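Local coordinates for protein dihydropyrimidinase (Brevibacillus agri, PDB 3SFW) that probably catalyses the reversible hydrolytic ring opening of dihydropyrimidines to N-carbamoyl-beta-amino acids at a site holding zinc ions, at residues D344-L349 against D366-K371; P278-A283 against L327-F332. All blocks are in the same frame, centred on the assembly; numbering follows the deposited sequence.

Overall arrangement
Both contacts belong to the amidohydrolase TIM barrel, but to different depths of it. Contact 1 (344-349 with 366-371) is buried, about 9 Å from the centre of the chain, and packs two late helices against barrel strands 49-59 and 311-312; the side chain of Arg345 is about 12 Å from a bound zinc ion. Contact 2 (278-283 with 327-332) lies about 26 Å from the chain centre and joins two outer loops, one between helices 265-269 and 295-305, the other between helices 321-325 and 345-354. Contacts 1 and 2 do not touch: the centres of contact 1 and contact 2 are about 31 Å apart, their nearest atoms about 15 Å.

Contact 1: residues D344-L349 against D366-K371; sequences DRMTIL and DITSTK
Arg345 and Met346 close on Thr368 where helix 345-354 packs against helix 361-376 beside the TIM barrel of the amidohydrolase fold. The helix segments run at 130° to each other, their axes 10.9 Å apart at closest approach. Met346 and Thr368 are the closest backbone pair, CA to CA 7.0 Å, and the small, beta-branched threonine suits this place because its compact head lets the two longer side chains reach it.

Arg345 extends from its helix with CG opposite the backbone N (chi1 176°), then bends at chi3 to present one edge of its guanidinium to the other helix. NH1 gives a hydrogen bond to the carbonyl of Thr368, 3.2 Å from NH1 to O, fairly straight at 152° and with the oxygen somewhat out of the guanidinium plane. The stronger partner of NH1 is the carbonyl of Val312, and Ile55 O adds a weak bond, while NH2 binds Thr86 OG1. The buried cation is thus held mainly by backbone oxygens from strands 49-59 and 311-312 as well as by the helix. Arginine suits the site because its planar group carries several N-H groups in set directions, and these bonds fix its turn.

Met346 has to bend its chain, at both chi2 and chi3, to reach the threonine, which it crosses at a slant. Its sulfur also lies about 4.0 Å above the plane of the Arg345 guanidinium, toward the rim of that face, covering the cation with a polarisable atom. Leu349 adds a looser apolar flank, its CB 4.4 Å from Thr368 CG2. The threonine hydroxyl is hydrogen-bonded to Phe364 O one turn back, and the sulfur and methyl of Met346 lie against both CB and OG1 of Thr368, with Met346 SD 3.5 Å from Thr368 CB.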
loop_
_atom_site.group_PDB
_atom_site.type_symbol
_atom_site.label_atom_id
_atom_site.label_comp_id
_atom_site.label_asym_id
_atom_site.label_seq_id
_atom_site.Cartn_x
_atom_site.Cartn_y
_atom_site.Cartn_z
ATOM N N ASP A 344 24.348 -23.459 -13.123
ATOM C CA ASP A 344 23.219 -24.140 -12.455
ATOM C C ASP A 344 21.898 -23.400 -12.539
ATOM O O ASP A 344 20.839 -23.910 -12.052
ATOM C CB ASP A 344 23.595 -24.505 -11.037
ATOM C CG ASP A 344 24.776 -25.441 -11.008
ATOM O OD1 ASP A 344 24.733 -26.473 -11.743
ATOM O OD2 ASP A 344 25.781 -25.077 -10.371
ATOM N N ARG A 345 21.925 -22.245 -13.208
ATOM C CA ARG A 345 20.715 -21.372 -13.254
ATOM C C ARG A 345 19.489 -22.145 -13.790
ATOM O O ARG A 345 18.399 -22.117 -13.154
ATOM C CB ARG A 345 20.956 -20.123 -14.143
ATOM C CG ARG A 345 19.684 -19.238 -14.288
ATOM C CD ARG A 345 19.967 -18.008 -15.204
ATOM N NE ARG A 345 20.300 -18.439 -16.552
ATOM C CZ ARG A 345 19.608 -18.125 -17.647
ATOM N NH1 ARG A 345 18.528 -17.334 -17.558
ATOM N NH2 ARG A 345 19.995 -18.625 -18.833
ATOM N N MET A 346 19.612 -22.764 -14.970
ATOM C CA MET A 346 18.440 -23.409 -15.607
ATOM C C MET A 346 17.929 -24.568 -14.730
ATOM O O MET A 346 16.697 -24.707 -14.505
ATOM C CB MET A 346 18.798 -23.943 -16.992
ATOM C CG MET A 346 19.136 -22.858 -18.021
ATOM S SD MET A 346 17.692 -21.915 -18.511
ATOM C CE MET A 346 16.905 -23.040 -19.620
ATOM N N THR A 347 18.849 -25.453 -14.311
ATOM C CA THR A 347 18.427 -26.654 -13.549
ATOM C C THR A 347 17.798 -26.318 -12.194
ATOM O O THR A 347 16.761 -26.897 -11.828
ATOM C CB THR A 347 19.563 -27.675 -13.334
ATOM O OG1 THR A 347 19.990 -28.165 -14.614
ATOM C CG2 THR A 347 19.008 -28.892 -12.531
ATOM N N ILE A 348 18.345 -25.329 -11.503
ATOM C CA ILE A 348 17.761 -24.902 -10.227
ATOM C C ILE A 348 16.348 -24.354 -10.418
ATOM O O ILE A 348 15.444 -24.680 -9.653
ATOM C CB ILE A 348 18.661 -23.903 -9.506
ATOM C CG1 ILE A 348 19.938 -24.657 -9.052
ATOM C CG2 ILE A 348 17.952 -23.250 -8.321
ATOM C CD1 ILE A 348 20.965 -23.738 -8.399
ATOM N N LEU A 349 16.164 -23.522 -11.421
ATOM C CA LEU A 349 14.830 -22.967 -11.689
ATOM C C LEU A 349 13.833 -24.085 -12.049
ATOM O O LEU A 349 12.698 -24.066 -11.617
ATOM C CB LEU A 349 14.879 -21.871 -12.783
ATOM C CG LEU A 349 15.105 -20.424 -12.200
ATOM C CD1 LEU A 349 13.870 -19.917 -11.530
ATOM C CD2 LEU A 349 16.221 -20.330 -11.184
ATOM N N ASP A 366 9.814 -18.675 -20.095
ATOM C CA ASP A 366 9.670 -17.231 -20.269
ATOM C C ASP A 366 10.730 -16.488 -19.468
ATOM O O ASP A 366 11.407 -15.605 -19.980
ATOM C CB ASP A 366 8.247 -16.790 -19.837
ATOM C CG ASP A 366 7.777 -15.529 -20.539
ATOM O OD1 ASP A 366 8.282 -15.162 -21.623
ATOM O OD2 ASP A 366 6.883 -14.864 -19.970
ATOM N N ILE A 367 10.942 -16.932 -18.233
ATOM C CA ILE A 367 11.820 -16.213 -17.312
ATOM C C ILE A 367 13.270 -16.463 -17.596
ATOM O O ILE A 367 14.114 -15.621 -17.276
ATOM C CB ILE A 367 11.460 -16.726 -15.921
ATOM C CG1 ILE A 367 10.092 -16.158 -15.511
ATOM C CG2 ILE A 367 12.576 -16.585 -14.965
ATOM C CD1 ILE A 367 9.575 -15.078 -16.374
ATOM N N THR A 368 13.598 -17.624 -18.163
ATOM C CA THR A 368 15.004 -17.959 -18.421
ATOM C C THR A 368 15.468 -17.645 -19.837
ATOM O O THR A 368 16.652 -17.628 -20.102
ATOM C CB THR A 368 15.307 -19.430 -18.153
ATOM O OG1 THR A 368 14.547 -20.231 -19.069
ATOM C CG2 THR A 368 14.977 -19.817 -16.645
ATOM N N SER A 369 14.532 -17.360 -20.740
ATOM C CA SER A 369 14.868 -17.270 -22.147
ATOM C C SER A 369 14.025 -16.206 -22.891
ATOM O O SER A 369 14.553 -15.150 -23.318
ATOM C CB SER A 369 14.682 -18.645 -22.798
ATOM O OG SER A 369 15.140 -18.598 -24.099
ATOM N N THR A 370 12.733 -16.437 -23.012
ATOM C CA THR A 370 11.946 -15.610 -23.963
ATOM C C THR A 370 11.781 -14.165 -23.503
ATOM O O THR A 370 12.026 -13.211 -24.266
ATOM C CB THR A 370 10.559 -16.219 -24.156
ATOM O OG1 THR A 370 10.678 -17.623 -24.443
ATOM C CG2 THR A 370 9.758 -15.459 -25.270
ATOM N N LYS A 371 11.404 -13.970 -22.238
ATOM C CA LYS A 371 11.229 -12.591 -21.725
ATOM C C LYS A 371 12.590 -11.839 -21.658
ATOM O O LYS A 371 12.669 -10.606 -21.794
ATOM C CB LYS A 371 10.498 -12.598 -20.362
ATOM C CG LYS A 371 9.891 -11.240 -19.968
ATOM C CD LYS A 371 8.929 -10.698 -21.087
ATOM C CE LYS A 371 7.788 -11.616 -21.501
ATOM N NZ LYS A 371 7.010 -12.101 -20.316
#

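Contact 2: residues P278-A283 against L327-F332; sequences PDFEGA and LGRRDF
Two beta turns in outer loops of the TIM barrel, one between helices 265-269 and 295-305, the other between helices 321-325 and 345-354, are joined by a cation-pi stack of Arg329 on Phe280. The first is a type I' turn from Pro278 to Glu281, the second a type II turn from Gly328 to Asp331. Phe280 stands in the third position of its turn with a positive phi, and its ring, with CG set opposite the backbone N (chi1 -159°), reaches across to the second loop.

Arg329 crosses over one face of the ring, its chain extended from CG to NE. CG sits almost squarely over the ring centre, 3.9 Å from the centroid, in a CH-pi contact. Farther out, the guanidinium is laid over the CB end of the ring, the two centres 4.7 Å apart and the planes inclined by 30°; NH1 comes 3.6 Å from Phe280 CB. An arginine suits the place because it supplies both an aliphatic stem and a flat cation. At the ring's far tip, Phe280 CZ meets the bare peptide between Gly328 and Arg329, 3.6 Å from Arg329 N. Ala283 CB supports the opposite face, toward the rim.

The polar end of the arginine has partners too. NE forms a salt bridge with Glu326, and a water in the guanidinium plane accepts from Arg329 NH2 at 2.7 Å while donating to Asp279 O, also at 2.7 Å. With an alanine in place of Phe280, the arginine stem and guanidinium would probably lose the surface they lie on, leaving the two loops linked across this contact mainly through the water. The whole is an arginine-aromatic cation-pi stack, with a CH-pi contact from the stem, joining two beta turns on the outer part of the amidohydrolase TIM barrel.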
loop_
_atom_site.group_PDB
_atom_site.type_symbol
_atom_site.label_atom_id
_atom_site.label_comp_id
_atom_site.label_asym_id
_atom_site.label_seq_id
_atom_site.Cartn_x
_atom_site.Cartn_y
_atom_site.Cartn_z
ATOM N N PRO A 278 31.651 -21.654 9.238
ATOM C CA PRO A 278 32.928 -21.353 9.900
ATOM C C PRO A 278 34.180 -21.621 9.014
ATOM O O PRO A 278 34.070 -22.107 7.863
ATOM C CB PRO A 278 32.905 -22.298 11.121
ATOM C CG PRO A 278 32.165 -23.521 10.613
ATOM C CD PRO A 278 31.113 -22.979 9.608
ATOM N N ASP A 279 35.357 -21.255 9.530
ATOM C CA ASP A 279 36.606 -21.597 8.853
ATOM C C ASP A 279 36.694 -20.812 7.536
ATOM O O ASP A 279 37.155 -21.359 6.533
ATOM C CB ASP A 279 36.635 -23.088 8.471
ATOM C CG ASP A 279 36.740 -24.017 9.666
ATOM O OD1 ASP A 279 37.520 -23.718 10.587
ATOM O OD2 ASP A 279 36.080 -25.083 9.633
ATOM N N PHE A 280 36.113 -19.615 7.536
ATOM C CA PHE A 280 36.083 -18.725 6.361
ATOM C C PHE A 280 35.163 -19.206 5.254
ATOM O O PHE A 280 35.091 -18.531 4.185
ATOM C CB PHE A 280 37.497 -18.514 5.803
ATOM C CG PHE A 280 37.655 -17.266 4.941
ATOM C CD1 PHE A 280 37.287 -16.020 5.422
ATOM C CD2 PHE A 280 38.090 -17.376 3.620
ATOM C CE1 PHE A 280 37.431 -14.848 4.617
ATOM C CE2 PHE A 280 38.215 -16.199 2.788
ATOM C CZ PHE A 280 37.876 -14.949 3.313
ATOM N N GLU A 281 34.462 -20.333 5.457
ATOM C CA GLU A 281 33.635 -20.911 4.364
ATOM C C GLU A 281 32.553 -19.939 3.913
ATOM O O GLU A 281 32.138 -19.951 2.731
ATOM C CB GLU A 281 32.974 -22.247 4.751
ATOM C CG GLU A 281 33.928 -23.413 4.802
ATOM C CD GLU A 281 34.235 -24.027 3.430
ATOM O OE1 GLU A 281 33.306 -24.393 2.680
ATOM O OE2 GLU A 281 35.425 -24.292 3.184
ATOM N N GLY A 282 32.156 -19.069 4.837
ATOM C CA GLY A 282 31.157 -18.026 4.577
ATOM C C GLY A 282 31.559 -17.138 3.385
ATOM O O GLY A 282 30.677 -16.579 2.716
ATOM N N ALA A 283 32.870 -16.980 3.153
ATOM C CA ALA A 283 33.359 -16.087 2.061
ATOM C C ALA A 283 32.932 -16.612 0.688
ATOM O O ALA A 283 32.812 -15.837 -0.277
ATOM C CB ALA A 283 34.864 -15.931 2.105
ATOM N N LEU A 327 41.707 -13.039 -0.283
ATOM C CA LEU A 327 42.102 -11.651 -0.163
ATOM C C LEU A 327 41.358 -10.994 1.000
ATOM O O LEU A 327 41.827 -9.985 1.562
ATOM C CB LEU A 327 41.843 -10.891 -1.474
ATOM C CG LEU A 327 42.713 -11.355 -2.649
ATOM C CD1 LEU A 327 42.144 -10.715 -3.919
ATOM C CD2 LEU A 327 44.192 -10.903 -2.447
ATOM N N GLY A 328 40.197 -11.546 1.367
ATOM C CA GLY A 328 39.390 -10.949 2.441
ATOM C C GLY A 328 39.499 -11.592 3.834
ATOM O O GLY A 328 38.699 -11.298 4.719
ATOM N N ARG A 329 40.445 -12.507 4.025
ATOM C CA ARG A 329 40.679 -13.021 5.375
ATOM C C ARG A 329 40.987 -11.832 6.280
ATOM O O ARG A 329 41.879 -10.999 5.980
ATOM C CB ARG A 329 41.843 -14.007 5.385
ATOM C CG ARG A 329 41.469 -15.371 4.935
ATOM C CD ARG A 329 42.516 -16.362 5.328
ATOM N NE ARG A 329 42.228 -17.670 4.756
ATOM C CZ ARG A 329 41.505 -18.597 5.369
ATOM N NH1 ARG A 329 40.965 -18.335 6.559
ATOM N NH2 ARG A 329 41.296 -19.770 4.776
ATOM N N ARG A 330 40.260 -11.758 7.384
ATOM C CA ARG A 330 40.446 -10.693 8.343
ATOM C C ARG A 330 39.762 -9.398 7.990
ATOM O O ARG A 330 39.818 -8.453 8.762
ATOM N N ASP A 331 39.159 -9.300 6.801
ATOM C CA ASP A 331 38.511 -8.018 6.433
ATOM C C ASP A 331 37.493 -8.266 5.320
ATOM O O ASP A 331 37.883 -8.380 4.162
ATOM C CB ASP A 331 39.578 -7.021 5.936
ATOM C CG ASP A 331 38.998 -5.699 5.496
ATOM O OD1 ASP A 331 37.742 -5.575 5.403
ATOM O OD2 ASP A 331 39.803 -4.762 5.213
ATOM N N PHE A 332 36.229 -8.465 5.693
ATOM C CA PHE A 332 35.212 -8.920 4.719
ATOM C C PHE A 332 35.070 -7.925 3.562
ATOM O O PHE A 332 34.581 -8.294 2.487
ATOM C CB PHE A 332 33.864 -9.089 5.415
ATOM C CG PHE A 332 33.246 -7.778 5.831
ATOM C CD1 PHE A 332 33.459 -7.256 7.083
ATOM C CD2 PHE A 332 32.411 -7.086 4.961
ATOM C CE1 PHE A 332 32.894 -6.032 7.462
ATOM C CE2 PHE A 332 31.804 -5.908 5.345
ATOM C CZ PHE A 332 32.069 -5.349 6.576
HETATM O O HOH W 1 39.728 -21.715 5.675
#